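Local coordinates for putative pachytene checkpoint protein 2 (Caenorhabditis elegans, PDB 4XGU) that acts as an ATP-hydrolysing AAA+ protein remodeler and probably plays a key role in chromosome recombination during meiosis, at residues 9-14 / 69-74; 32-37 / 90-95; 46-51 / 76-81; 100-105 / 128-133. All blocks are in the same frame, centred on the assembly; numbering follows the deposited sequence.

Contact 1 (9-14 / 69-74); sequences KNIHAE and LVIGTC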
loop_
_atom_site.group_PDB
_atom_site.type_symbol
_atom_site.label_atom_id
_atom_site.label_comp_id
_atom_site.label_asym_id
_atom_site.label_seq_id
_atom_site.Cartn_x
_atom_site.Cartn_y
_atom_site.Cartn_z
ATOM N N LYS B 9 1.589 -59.555 -2.412
ATOM C CA LYS B 9 0.128 -59.605 -2.460
ATOM C C LYS B 9 -0.493 -58.906 -3.674
ATOM O O LYS B 9 -1.203 -59.543 -4.453
ATOM C CB LYS B 9 -0.455 -59.028 -1.170
ATOM C CG LYS B 9 -0.336 -59.972 0.019
ATOM C CD LYS B 9 -1.417 -59.698 1.050
ATOM C CE LYS B 9 -1.408 -60.737 2.162
ATOM N NZ LYS B 9 -2.494 -60.494 3.153
ATOM N N ASN B 10 -0.241 -57.612 -3.839
ATOM C CA ASN B 10 -0.810 -56.893 -4.978
ATOM C C ASN B 10 0.236 -56.320 -5.921
ATOM O O ASN B 10 0.945 -55.366 -5.592
ATOM C CB ASN B 10 -1.726 -55.767 -4.504
ATOM C CG ASN B 10 -3.195 -56.074 -4.734
ATOM O OD1 ASN B 10 -3.583 -57.234 -4.873
ATOM N ND2 ASN B 10 -4.019 -55.030 -4.781
ATOM N N ILE B 11 0.318 -56.917 -7.103
ATOM C CA ILE B 11 1.170 -56.417 -8.166
ATOM C C ILE B 11 0.321 -56.247 -9.416
ATOM O O ILE B 11 -0.548 -57.072 -9.697
ATOM C CB ILE B 11 2.349 -57.362 -8.456
ATOM C CG1 ILE B 11 3.029 -57.786 -7.156
ATOM C CG2 ILE B 11 3.349 -56.696 -9.386
ATOM C CD1 ILE B 11 4.241 -58.662 -7.364
ATOM N N HIS B 12 0.568 -55.177 -10.163
ATOM C CA HIS B 12 -0.228 -54.885 -11.345
ATOM C C HIS B 12 0.552 -55.139 -12.629
ATOM O O HIS B 12 1.783 -55.195 -12.626
ATOM C CB HIS B 12 -0.718 -53.437 -11.308
ATOM C CG HIS B 12 -1.612 -53.133 -10.148
ATOM N ND1 HIS B 12 -2.987 -53.075 -10.263
ATOM C CD2 HIS B 12 -1.333 -52.872 -8.851
ATOM C CE1 HIS B 12 -3.511 -52.789 -9.085
ATOM N NE2 HIS B 12 -2.531 -52.662 -8.210
ATOM N N ALA B 13 -0.175 -55.294 -13.728
ATOM C CA ALA B 13 0.454 -55.433 -15.028
ATOM C C ALA B 13 -0.312 -54.644 -16.085
ATOM O O ALA B 13 -1.524 -54.801 -16.241
ATOM C CB ALA B 13 0.554 -56.896 -15.419
ATOM N N GLU B 14 0.407 -53.786 -16.800
ATOM C CA GLU B 14 -0.171 -53.002 -17.879
ATOM C C GLU B 14 0.338 -53.545 -19.202
ATOM O O GLU B 14 1.541 -53.700 -19.388
ATOM C CB GLU B 14 0.184 -51.522 -17.730
ATOM C CG GLU B 14 -0.136 -50.946 -16.359
ATOM C CD GLU B 14 0.493 -49.582 -16.130
ATOM O OE1 GLU B 14 1.019 -48.999 -17.103
ATOM O OE2 GLU B 14 0.462 -49.096 -14.977
ATOM N N LEU B 69 4.695 -54.421 -22.326
ATOM C CA LEU B 69 4.073 -54.712 -21.044
ATOM C C LEU B 69 4.916 -54.178 -19.896
ATOM O O LEU B 69 6.140 -54.095 -19.994
ATOM C CB LEU B 69 3.833 -56.219 -20.881
ATOM C CG LEU B 69 4.996 -57.135 -20.494
ATOM C CD1 LEU B 69 5.104 -57.315 -18.982
ATOM C CD2 LEU B 69 4.842 -58.480 -21.177
ATOM N N VAL B 70 4.243 -53.804 -18.813
ATOM C CA VAL B 70 4.905 -53.351 -17.597
ATOM C C VAL B 70 4.363 -54.128 -16.406
ATOM O O VAL B 70 3.155 -54.313 -16.281
ATOM C CB VAL B 70 4.696 -51.846 -17.345
ATOM C CG1 VAL B 70 5.588 -51.370 -16.205
ATOM C CG2 VAL B 70 4.964 -51.043 -18.609
ATOM N N ILE B 71 5.259 -54.596 -15.544
ATOM C CA ILE B 71 4.860 -55.210 -14.284
ATOM C C ILE B 71 5.426 -54.404 -13.124
ATOM O O ILE B 71 6.641 -54.243 -13.002
ATOM C CB ILE B 71 5.336 -56.662 -14.182
ATOM C CG1 ILE B 71 4.706 -57.501 -15.290
ATOM C CG2 ILE B 71 4.993 -57.240 -12.815
ATOM C CD1 ILE B 71 5.073 -58.960 -15.224
ATOM N N GLY B 72 4.546 -53.894 -12.272
ATOM C CA GLY B 72 4.979 -53.010 -11.209
ATOM C C GLY B 72 4.219 -53.158 -9.910
ATOM O O GLY B 72 3.039 -53.508 -9.896
ATOM N N THR B 73 4.913 -52.887 -8.810
ATOM C CA THR B 73 4.297 -52.870 -7.494
ATOM C C THR B 73 4.921 -51.774 -6.648
ATOM O O THR B 73 6.037 -51.328 -6.918
ATOM C CB THR B 73 4.459 -54.206 -6.768
ATOM O OG1 THR B 73 3.849 -54.119 -5.474
ATOM C CG2 THR B 73 5.935 -54.529 -6.601
ATOM N N CYS B 74 4.199 -51.343 -5.620
ATOM C CA CYS B 74 4.698 -50.309 -4.725
ATOM C C CYS B 74 5.387 -50.933 -3.516
ATOM O O CYS B 74 5.998 -50.236 -2.710
ATOM C CB CYS B 74 3.556 -49.391 -4.285
ATOM S SG CYS B 74 2.753 -48.515 -5.660
#

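Contact 2 (32-37 / 90-95); sequences EFEELI and INPSNI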
loop_
_atom_site.group_PDB
_atom_site.type_symbol
_atom_site.label_atom_id
_atom_site.label_comp_id
_atom_site.label_asym_id
_atom_site.label_seq_id
_atom_site.Cartn_x
_atom_site.Cartn_y
_atom_site.Cartn_z
ATOM N N GLU B 32 -4.627 -66.262 -22.398
ATOM C CA GLU B 32 -3.339 -66.212 -23.076
ATOM C C GLU B 32 -2.502 -65.029 -22.596
ATOM O O GLU B 32 -1.272 -65.097 -22.572
ATOM C CB GLU B 32 -3.542 -66.138 -24.588
ATOM C CG GLU B 32 -4.514 -67.170 -25.125
ATOM C CD GLU B 32 -4.707 -67.064 -26.626
ATOM O OE1 GLU B 32 -3.786 -66.575 -27.314
ATOM O OE2 GLU B 32 -5.783 -67.468 -27.115
ATOM N N PHE B 33 -3.171 -63.946 -22.218
ATOM C CA PHE B 33 -2.478 -62.790 -21.663
ATOM C C PHE B 33 -1.870 -63.115 -20.306
ATOM O O PHE B 33 -0.784 -62.644 -19.977
ATOM C CB PHE B 33 -3.425 -61.597 -21.536
ATOM C CG PHE B 33 -3.580 -60.812 -22.802
ATOM C CD1 PHE B 33 -2.636 -59.865 -23.160
ATOM C CD2 PHE B 33 -4.665 -61.018 -23.633
ATOM C CE1 PHE B 33 -2.771 -59.141 -24.326
ATOM C CE2 PHE B 33 -4.808 -60.295 -24.800
ATOM C CZ PHE B 33 -3.858 -59.356 -25.148
ATOM N N GLU B 34 -2.574 -63.922 -19.520
ATOM C CA GLU B 34 -2.111 -64.260 -18.182
ATOM C C GLU B 34 -0.898 -65.186 -18.248
ATOM O O GLU B 34 -0.011 -65.129 -17.393
ATOM C CB GLU B 34 -3.236 -64.900 -17.372
ATOM C CG GLU B 34 -2.907 -65.085 -15.903
ATOM C CD GLU B 34 -4.135 -65.353 -15.061
ATOM O OE1 GLU B 34 -3.990 -65.470 -13.824
ATOM O OE2 GLU B 34 -5.244 -65.442 -15.632
ATOM N N GLU B 35 -0.870 -66.031 -19.274
ATOM C CA GLU B 35 0.263 -66.911 -19.514
ATOM C C GLU B 35 1.485 -66.077 -19.890
ATOM O O GLU B 35 2.600 -66.343 -19.431
ATOM C CB GLU B 35 -0.074 -67.926 -20.612
ATOM C CG GLU B 35 0.228 -69.385 -20.259
ATOM C CD GLU B 35 -0.606 -69.916 -19.098
ATOM O OE1 GLU B 35 -1.579 -69.245 -18.685
ATOM O OE2 GLU B 35 -0.287 -71.017 -18.598
ATOM N N LEU B 36 1.262 -65.062 -20.720
ATOM C CA LEU B 36 2.305 -64.108 -21.092
ATOM C C LEU B 36 2.919 -63.435 -19.870
ATOM O O LEU B 36 4.138 -63.317 -19.760
ATOM C CB LEU B 36 1.741 -63.042 -22.031
ATOM C CG LEU B 36 2.610 -61.798 -22.230
ATOM C CD1 LEU B 36 3.883 -62.139 -22.993
ATOM C CD2 LEU B 36 1.838 -60.680 -22.925
ATOM N N ILE B 37 2.063 -62.992 -18.957
ATOM C CA ILE B 37 2.509 -62.285 -17.765
ATOM C C ILE B 37 3.285 -63.208 -16.826
ATOM O O ILE B 37 4.253 -62.787 -16.193
ATOM C CB ILE B 37 1.316 -61.658 -17.024
ATOM C CG1 ILE B 37 0.654 -60.605 -17.913
ATOM C CG2 ILE B 37 1.757 -61.021 -15.722
ATOM C CD1 ILE B 37 -0.619 -60.043 -17.339
ATOM N N ILE B 90 -0.398 -63.236 -9.453
ATOM C CA ILE B 90 -1.053 -62.035 -9.953
ATOM C C ILE B 90 -2.522 -62.275 -10.281
ATOM O O ILE B 90 -2.853 -62.947 -11.258
ATOM C CB ILE B 90 -0.351 -61.498 -11.205
ATOM C CG1 ILE B 90 1.145 -61.335 -10.940
ATOM C CG2 ILE B 90 -0.964 -60.177 -11.633
ATOM C CD1 ILE B 90 1.910 -60.781 -12.118
ATOM N N ASN B 91 -3.396 -61.718 -9.449
ATOM C CA ASN B 91 -4.835 -61.761 -9.675
ATOM C C ASN B 91 -5.198 -61.061 -10.983
ATOM O O ASN B 91 -4.836 -59.903 -11.188
ATOM C CB ASN B 91 -5.559 -61.123 -8.484
ATOM C CG ASN B 91 -7.010 -60.780 -8.778
ATOM O OD1 ASN B 91 -7.701 -61.483 -9.516
ATOM N ND2 ASN B 91 -7.483 -59.691 -8.182
ATOM N N PRO B 92 -5.916 -61.768 -11.874
ATOM C CA PRO B 92 -6.306 -61.258 -13.197
ATOM C C PRO B 92 -7.148 -59.981 -13.173
ATOM O O PRO B 92 -7.535 -59.494 -14.235
ATOM C CB PRO B 92 -7.119 -62.419 -13.793
ATOM C CG PRO B 92 -7.497 -63.277 -12.629
ATOM C CD PRO B 92 -6.341 -63.165 -11.690
ATOM N N SER B 93 -7.428 -59.447 -11.989
ATOM C CA SER B 93 -8.177 -58.201 -11.869
ATOM C C SER B 93 -7.256 -56.982 -11.855
ATOM O O SER B 93 -7.704 -55.855 -12.066
ATOM C CB SER B 93 -9.035 -58.209 -10.603
ATOM O OG SER B 93 -9.549 -56.915 -10.339
ATOM N N ASN B 94 -5.971 -57.214 -11.601
ATOM C CA ASN B 94 -5.001 -56.131 -11.517
ATOM C C ASN B 94 -4.236 -55.948 -12.817
ATOM O O ASN B 94 -3.393 -55.058 -12.927
ATOM C CB ASN B 94 -4.012 -56.379 -10.381
ATOM C CG ASN B 94 -4.696 -56.720 -9.079
ATOM O OD1 ASN B 94 -5.095 -55.837 -8.322
ATOM N ND2 ASN B 94 -4.828 -58.012 -8.806
ATOM N N ILE B 95 -4.520 -56.797 -13.798
ATOM C CA ILE B 95 -3.835 -56.695 -15.076
ATOM C C ILE B 95 -4.721 -55.992 -16.098
ATOM O O ILE B 95 -5.845 -56.414 -16.373
ATOM C CB ILE B 95 -3.388 -58.082 -15.591
ATOM C CG1 ILE B 95 -4.571 -59.032 -15.753
ATOM C CG2 ILE B 95 -2.413 -58.703 -14.617
ATOM C CD1 ILE B 95 -4.154 -60.430 -16.150
#

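Contact 3 (46-51 / 76-81); sequences NWKPIS and LRDGEL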
loop_
_atom_site.group_PDB
_atom_site.type_symbol
_atom_site.label_atom_id
_atom_site.label_comp_id
_atom_site.label_asym_id
_atom_site.label_seq_id
_atom_site.Cartn_x
_atom_site.Cartn_y
_atom_site.Cartn_z
ATOM N N ASN B 46 10.950 -54.198 -11.590
ATOM C CA ASN B 46 9.788 -53.437 -11.149
ATOM C C ASN B 46 9.613 -52.140 -11.936
ATOM O O ASN B 46 10.540 -51.339 -12.031
ATOM C CB ASN B 46 9.902 -53.128 -9.655
ATOM C CG ASN B 46 8.551 -52.951 -8.989
ATOM O OD1 ASN B 46 7.551 -53.515 -9.434
ATOM N ND2 ASN B 46 8.515 -52.170 -7.915
ATOM N N TRP B 47 8.430 -51.959 -12.519
ATOM C CA TRP B 47 8.095 -50.767 -13.305
ATOM C C TRP B 47 8.977 -50.580 -14.537
ATOM O O TRP B 47 8.957 -49.521 -15.165
ATOM C CB TRP B 47 8.171 -49.513 -12.433
ATOM C CG TRP B 47 7.276 -49.575 -11.253
ATOM C CD1 TRP B 47 7.647 -49.692 -9.946
ATOM C CD2 TRP B 47 5.847 -49.542 -11.266
ATOM N NE1 TRP B 47 6.533 -49.723 -9.141
ATOM C CE2 TRP B 47 5.414 -49.635 -9.929
ATOM C CE3 TRP B 47 4.888 -49.440 -12.279
ATOM C CZ2 TRP B 47 4.066 -49.629 -9.578
ATOM C CZ3 TRP B 47 3.550 -49.434 -11.930
ATOM C CH2 TRP B 47 3.151 -49.526 -10.591
ATOM N N LYS B 48 9.745 -51.605 -14.884
ATOM C CA LYS B 48 10.574 -51.549 -16.081
ATOM C C LYS B 48 9.942 -52.379 -17.189
ATOM O O LYS B 48 9.754 -53.588 -17.038
ATOM C CB LYS B 48 11.993 -52.030 -15.778
ATOM C CG LYS B 48 12.987 -50.901 -15.541
ATOM C CD LYS B 48 12.445 -49.864 -14.568
ATOM C CE LYS B 48 13.337 -48.632 -14.527
ATOM N NZ LYS B 48 12.754 -47.542 -13.695
ATOM N N PRO B 49 9.612 -51.725 -18.311
ATOM C CA PRO B 49 8.833 -52.326 -19.396
ATOM C C PRO B 49 9.612 -53.335 -20.231
ATOM O O PRO B 49 10.773 -53.116 -20.573
ATOM C CB PRO B 49 8.441 -51.118 -20.248
ATOM C CG PRO B 49 9.550 -50.155 -20.046
ATOM C CD PRO B 49 9.995 -50.336 -18.617
ATOM N N ILE B 50 8.950 -54.441 -20.549
ATOM C CA ILE B 50 9.499 -55.449 -21.436
ATOM C C ILE B 50 8.787 -55.366 -22.777
ATOM O O ILE B 50 7.558 -55.312 -22.825
ATOM C CB ILE B 50 9.343 -56.855 -20.846
ATOM C CG1 ILE B 50 10.133 -56.967 -19.543
ATOM C CG2 ILE B 50 9.788 -57.907 -21.848
ATOM C CD1 ILE B 50 10.074 -58.336 -18.915
ATOM N N SER B 51 9.554 -55.350 -23.863
ATOM C CA SER B 51 8.976 -55.171 -25.191
ATOM C C SER B 51 8.926 -56.470 -25.986
ATOM O O SER B 51 8.314 -56.527 -27.052
ATOM C CB SER B 51 9.764 -54.122 -25.973
ATOM O OG SER B 51 11.065 -54.595 -26.276
ATOM N N LEU B 76 7.865 -53.137 -3.778
ATOM C CA LEU B 76 9.279 -53.293 -4.102
ATOM C C LEU B 76 9.922 -51.981 -4.526
ATOM O O LEU B 76 9.237 -51.034 -4.910
ATOM C CB LEU B 76 9.471 -54.336 -5.208
ATOM C CG LEU B 76 9.629 -55.797 -4.778
ATOM C CD1 LEU B 76 9.830 -56.691 -5.991
ATOM C CD2 LEU B 76 10.784 -55.949 -3.798
ATOM N N ARG B 77 11.249 -51.941 -4.453
ATOM C CA ARG B 77 12.015 -50.774 -4.863
ATOM C C ARG B 77 11.824 -50.530 -6.360
ATOM O O ARG B 77 11.479 -51.449 -7.105
ATOM C CB ARG B 77 13.495 -50.964 -4.512
ATOM C CG ARG B 77 14.382 -49.768 -4.813
ATOM C CD ARG B 77 15.795 -49.968 -4.298
ATOM N NE ARG B 77 15.935 -49.525 -2.914
ATOM C CZ ARG B 77 15.873 -50.330 -1.858
ATOM N NH1 ARG B 77 15.676 -51.631 -2.021
ATOM N NH2 ARG B 77 16.013 -49.832 -0.635
ATOM N N ASP B 78 12.045 -49.290 -6.788
ATOM C CA ASP B 78 11.764 -48.862 -8.155
ATOM C C ASP B 78 12.437 -49.709 -9.236
ATOM O O ASP B 78 11.903 -49.851 -10.330
ATOM C CB ASP B 78 12.174 -47.396 -8.330
ATOM C CG ASP B 78 11.743 -46.824 -9.670
ATOM O OD1 ASP B 78 10.726 -47.296 -10.222
ATOM O OD2 ASP B 78 12.417 -45.898 -10.167
ATOM N N GLY B 79 13.602 -50.276 -8.943
ATOM C CA GLY B 79 14.316 -51.033 -9.957
ATOM C C GLY B 79 14.422 -52.524 -9.690
ATOM O O GLY B 79 14.954 -53.267 -10.515
ATOM N N GLU B 80 13.906 -52.955 -8.544
ATOM C CA GLU B 80 14.066 -54.329 -8.071
ATOM C C GLU B 80 13.640 -55.392 -9.080
ATOM O O GLU B 80 12.654 -55.224 -9.800
ATOM C CB GLU B 80 13.281 -54.523 -6.771
ATOM C CG GLU B 80 14.104 -54.352 -5.507
ATOM C CD GLU B 80 14.724 -55.651 -5.040
ATOM O OE1 GLU B 80 15.891 -55.922 -5.397
ATOM O OE2 GLU B 80 14.038 -56.403 -4.314
ATOM N N LEU B 81 14.400 -56.482 -9.125
ATOM C CA LEU B 81 14.040 -57.651 -9.921
ATOM C C LEU B 81 13.127 -58.560 -9.113
ATOM O O LEU B 81 13.276 -58.677 -7.898
ATOM C CB LEU B 81 15.283 -58.428 -10.366
ATOM C CG LEU B 81 16.156 -57.860 -11.490
ATOM C CD1 LEU B 81 17.031 -56.711 -11.003
ATOM C CD2 LEU B 81 17.004 -58.964 -12.105
#

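Contact 4 (100-105 / 128-133); sequences LHKDGP and PCVEFD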
loop_
_atom_site.group_PDB
_atom_site.type_symbol
_atom_site.label_atom_id
_atom_site.label_comp_id
_atom_site.label_asym_id
_atom_site.label_seq_id
_atom_site.Cartn_x
_atom_site.Cartn_y
_atom_site.Cartn_z
ATOM N N LEU B 100 -3.071 -46.981 -26.730
ATOM C CA LEU B 100 -2.911 -45.540 -26.560
ATOM C C LEU B 100 -3.447 -44.763 -27.742
ATOM O O LEU B 100 -3.312 -45.199 -28.884
ATOM C CB LEU B 100 -1.440 -45.174 -26.346
ATOM C CG LEU B 100 -0.304 -46.017 -26.921
ATOM C CD1 LEU B 100 -0.082 -45.841 -28.439
ATOM C CD2 LEU B 100 0.939 -45.759 -26.106
ATOM N N HIS B 101 -4.036 -43.603 -27.467
ATOM C CA HIS B 101 -4.544 -42.756 -28.532
ATOM C C HIS B 101 -3.409 -41.898 -29.069
ATOM O O HIS B 101 -2.570 -41.422 -28.301
ATOM C CB HIS B 101 -5.692 -41.873 -28.037
ATOM C CG HIS B 101 -6.510 -42.494 -26.946
ATOM N ND1 HIS B 101 -7.673 -43.196 -27.189
ATOM C CD2 HIS B 101 -6.335 -42.513 -25.605
ATOM C CE1 HIS B 101 -8.172 -43.626 -26.043
ATOM N NE2 HIS B 101 -7.380 -43.223 -25.067
ATOM N N LYS B 102 -3.376 -41.705 -30.385
ATOM C CA LYS B 102 -2.361 -40.861 -31.015
ATOM C C LYS B 102 -2.980 -39.579 -31.538
ATOM O O LYS B 102 -2.353 -38.829 -32.290
ATOM C CB LYS B 102 -1.651 -41.607 -32.151
ATOM C CG LYS B 102 -2.378 -42.836 -32.664
ATOM C CD LYS B 102 -1.391 -43.817 -33.276
ATOM C CE LYS B 102 -0.367 -44.262 -32.242
ATOM N NZ LYS B 102 0.715 -45.097 -32.835
ATOM N N ASP B 103 -4.218 -39.342 -31.117
ATOM C CA ASP B 103 -5.002 -38.194 -31.550
ATOM C C ASP B 103 -4.268 -36.878 -31.306
ATOM O O ASP B 103 -4.450 -35.910 -32.043
ATOM C CB ASP B 103 -6.349 -38.187 -30.823
ATOM C CG ASP B 103 -6.967 -39.572 -30.718
ATOM O OD1 ASP B 103 -6.317 -40.556 -31.137
ATOM O OD2 ASP B 103 -8.099 -39.676 -30.202
ATOM N N GLY B 104 -3.436 -36.856 -30.269
ATOM C CA GLY B 104 -2.640 -35.686 -29.949
ATOM C C GLY B 104 -3.393 -34.673 -29.111
ATOM O O GLY B 104 -4.597 -34.813 -28.891
ATOM N N PRO B 105 -2.683 -33.640 -28.633
ATOM C CA PRO B 105 -3.287 -32.575 -27.825
ATOM C C PRO B 105 -4.213 -31.684 -28.646
ATOM O O PRO B 105 -3.975 -31.479 -29.835
ATOM C CB PRO B 105 -2.075 -31.786 -27.325
ATOM C CG PRO B 105 -1.032 -32.016 -28.361
ATOM C CD PRO B 105 -1.240 -33.428 -28.836
ATOM N N PRO B 128 -4.830 -43.069 -22.222
ATOM C CA PRO B 128 -3.389 -42.789 -22.320
ATOM C C PRO B 128 -2.928 -42.435 -23.734
ATOM O O PRO B 128 -3.381 -43.047 -24.699
ATOM C CB PRO B 128 -2.752 -44.101 -21.869
ATOM C CG PRO B 128 -3.739 -45.141 -22.269
ATOM C CD PRO B 128 -5.105 -44.514 -22.143
ATOM N N CYS B 129 -2.031 -41.459 -23.849
ATOM C CA CYS B 129 -1.569 -40.980 -25.155
ATOM C C CYS B 129 -0.158 -41.424 -25.485
ATOM O O CYS B 129 0.569 -41.883 -24.615
ATOM C CB CYS B 129 -1.632 -39.452 -25.222
ATOM S SG CYS B 129 -0.708 -38.615 -23.922
ATOM N N VAL B 130 0.245 -41.249 -26.741
ATOM C CA VAL B 130 1.575 -41.686 -27.164
ATOM C C VAL B 130 2.669 -40.873 -26.499
ATOM O O VAL B 130 3.763 -41.379 -26.305
ATOM C CB VAL B 130 1.755 -41.621 -28.703
ATOM C CG1 VAL B 130 0.535 -42.041 -29.391
ATOM C CG2 VAL B 130 2.093 -40.228 -29.183
ATOM N N GLU B 131 2.356 -39.641 -26.106
ATOM C CA GLU B 131 3.377 -38.704 -25.664
ATOM C C GLU B 131 3.835 -38.967 -24.236
ATOM O O GLU B 131 4.968 -38.658 -23.874
ATOM C CB GLU B 131 2.863 -37.269 -25.793
ATOM C CG GLU B 131 2.677 -36.790 -27.232
ATOM C CD GLU B 131 1.342 -37.200 -27.839
ATOM O OE1 GLU B 131 0.598 -37.966 -27.192
ATOM O OE2 GLU B 131 1.034 -36.747 -28.964
ATOM N N PHE B 132 2.954 -39.546 -23.432
ATOM C CA PHE B 132 3.239 -39.737 -22.016
ATOM C C PHE B 132 3.844 -41.107 -21.720
ATOM O O PHE B 132 4.352 -41.335 -20.624
ATOM C CB PHE B 132 1.963 -39.558 -21.184
ATOM C CG PHE B 132 1.388 -38.165 -21.219
ATOM C CD1 PHE B 132 2.097 -37.111 -21.773
ATOM C CD2 PHE B 132 0.138 -37.910 -20.677
ATOM C CE1 PHE B 132 1.563 -35.835 -21.797
ATOM C CE2 PHE B 132 -0.401 -36.636 -20.696
ATOM C CZ PHE B 132 0.312 -35.599 -21.259
ATOM N N ASP B 133 3.797 -42.010 -22.697
ATOM C CA ASP B 133 4.005 -43.435 -22.427
ATOM C C ASP B 133 5.380 -43.801 -21.866
ATOM O O ASP B 133 5.487 -44.711 -21.041
ATOM C CB ASP B 133 3.760 -44.261 -23.692
ATOM C CG ASP B 133 3.696 -45.754 -23.404
ATOM O OD1 ASP B 133 3.261 -46.130 -22.292
ATOM O OD2 ASP B 133 4.083 -46.552 -24.282
#

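Contact 1 (9-14 / 69-74)
The flat groups joining Glu14 to Val70 are peptide units, and the hydrogen bonds between them lie in the carbonyl planes: Glu14 N gives its hydrogen to Val70 O at 2.8 Å, and Val70 N returns the bond to Glu14 O. Of the peptide unit ahead of Thr73, one face is met by CG2 of Ile11, 3.2 Å from Gly72 O, while the Trp47 ring lies on the opposite face, where Gly72 has no side chain to hold it off. His12 and Gly72 form the second hydrogen-bonded pair, with His12 N to Gly72 O at 3.0 Å; in the return bond Gly72 N comes to His12 O tilted 26° from the carbonyl plane. Between these pairs sits the non-hydrogen-bonded pair of Ala13 and Ile71. Small Ala13 lets Ile37 of helix 30-41 come close, and Ile71 puts CG1 4.2 Å from Ala13 CB. CG2 of Ile71 meets CG2 of Ile11 at 3.8 Å. Val70 and Glu14 share the other face, toward helix 185-199, where Glu14 OE2 is hydrogen-bonded to His195. Thr73 OG1 stands anti to its own nitrogen (chi1 179°), which carries it to Asn10 O at 3.2 Å; Thr73 OG1 is also hydrogen-bonded to the amide of Glu75. Strand 12-16 is the middle of a three-stranded sheet in the Pch2 N-terminal domain, with strand 95-98 paired on its other side through Ala13 and His96. Its backbone polarity is spent on strand pairing, so apolar side chains can face helix 30-41, while the opposite face carries a polar link to the helix that begins in the P-loop.

Contact 2 (32-37 / 90-95)
Ile37 makes the apolar part of this contact by sending its two branches to different residues. Its CG1 lies beside the backbone nitrogen (chi1 -63°), and the extended arm ends with CD1 3.5 Å from CG2 of Ile95. Ile95 meets that methyl with a second branch as well, its CD1 lying 3.7 Å from Ile37 CD1. The shorter branch of Ile37, CG2, touches CD1 of Ile90 at 3.6 Å, the two side chains crossing at about a right angle. Branched isoleucines suit this seam because each presents carbons in two directions.

The contacts of Glu34 are looser. Its extended chain reaches toward the turn, and the carboxylate rests against the ring of Pro92, with OE1 3.9 Å from Pro92 CD and OE2 on the side of CB.

The hydrogen bonds here stay within each segment. In the loop, Asn91 to Asn94 form a type I turn, closed by Asn94 N to Asn91 O at 2.9 Å, and Asn94 ND2 reaches the same oxygen from the same face of its plane. A weak bond from Ser93 N to Asn91 OD1 adds an Asx turn. Proline, with its fixed phi, fits the second position of such a turn.

Ile37 also packs on Ala13 and Ile71. This is a helix layered on a mixed sheet: helix 30-41 lies on one face of the three-stranded sheet of the Pch2 N-terminal domain, and the turn leads into its edge strand 95-98.

Contact 3 (46-51 / 76-81)
Asn46 inserts its side chain against the type I turn of Arg77 to Glu80, in a pairing of two loops of the Pch2 N-terminal domain. Its CG stands anti to the backbone nitrogen (chi1 -153°), which swings the amide toward the turn, its ND2 pointing at Arg77 O. Asparagine suits the place because its two ends do different work: ND2 serves the turn, while OD1 accepts from the amide of Thr73, in segment 69-74. The backbone helps too, Asn46 N pointing straight at Glu80 O, 2.7 Å away.

Trp47 has a positive phi (62°), a left-handed kink that redirects the chain. Its indole CD1 comes 3.9 Å from Asp78 OD1, with ring and carboxylate planes 46° apart. NE1 is hydrogen-bonded to Thr73 O, and the ring packs on Met150 of helix 145-161. Lys48 is bent at chi2, and this fold brings NZ within 3.9 Å of Asp78 OD2, a long salt bridge. The stronger partner of that oxygen is Lys146, so Asp78 probably serves as a shared negative centre for two lysines, linking the turn to helix 145-161. Gly79 fills the third position of the turn, and CB of Leu76 touches ND2 of Asn46, the side chains crossing at a slant.

Arg77 O, finally, takes two donors from opposite faces of its plane: Glu80 N from within the turn, and Asn46 ND2, at 3.2 Å and well above the carbonyl plane although the oxygen itself lies close to the plane of the Asn46 amide.

Contact 4 (100-105 / 128-133)
His101 and Cys129 form a single backbone bridge, in which His101 N bonds to Pro128 O at 2.9 Å, in the carbonyl plane, and Val130 N returns a weak bond to His101 O at 3.2 Å. A cis peptide precedes Pro128. The His101 imidazole lies obliquely to Pro128, its CD2 3.1 Å from Pro128 O, while NE2 makes a weak bond to Leu127 O. Val130 uses one methyl for three neighbours: CG1, beside the backbone nitrogen (chi1 -39°), is 3.5 Å from Lys102 CB, close to His101 O, and also meets CD1 of Leu100. The other methyl of Leu100, CD2, lies 3.7 Å from Asp133 OD2, an oxygen whose salt bridge goes to Arg16. The branched apolar chain of Leu100 thus fills the corner between Val130 and a carboxylate already paired.

These loops lie where strand 95-98 of the three-stranded sheet is followed by strands 106-107 and 123-127, the outermost strand and its neighbour in the seven-stranded sheet of the AAA+ ATPase. Pro128 rests on Gln194 and Ile198 of helix 185-199, which begins in the P-loop. Cys129 SG sits 3.4 Å above the plane of the Phe132 ring, offset toward its rim.

Gly104 has a positive phi (85°) with an extended psi, a conformation suited to glycine, and it delivers the chain to Pro105. Glu131, bent at chi2, brings OE2 near both, 3.9 Å from Gly104 CA and nearly as close to Pro105 CD.

Overall arrangement
Contacts 1, 2 and 3 belong to the Pch2 N-terminal domain, and contact 1 joins the other two. Its centre lies about 10 Å from that of contact 2, which it touches where Ala13 CB meets Ile95 CG2 at 3.6 Å, and about 9 Å from that of contact 3, which it also touches. Contacts 2 and 3 do not touch each other. Contact 4 comes later in the chain, its centre about 21 Å from that of contact 1, and leads toward the ATPase sheet. The bound ADP lies about 9 Å from the Asp78 side chain of contact 3 and about 11 Å from that of Glu131 in contact 4.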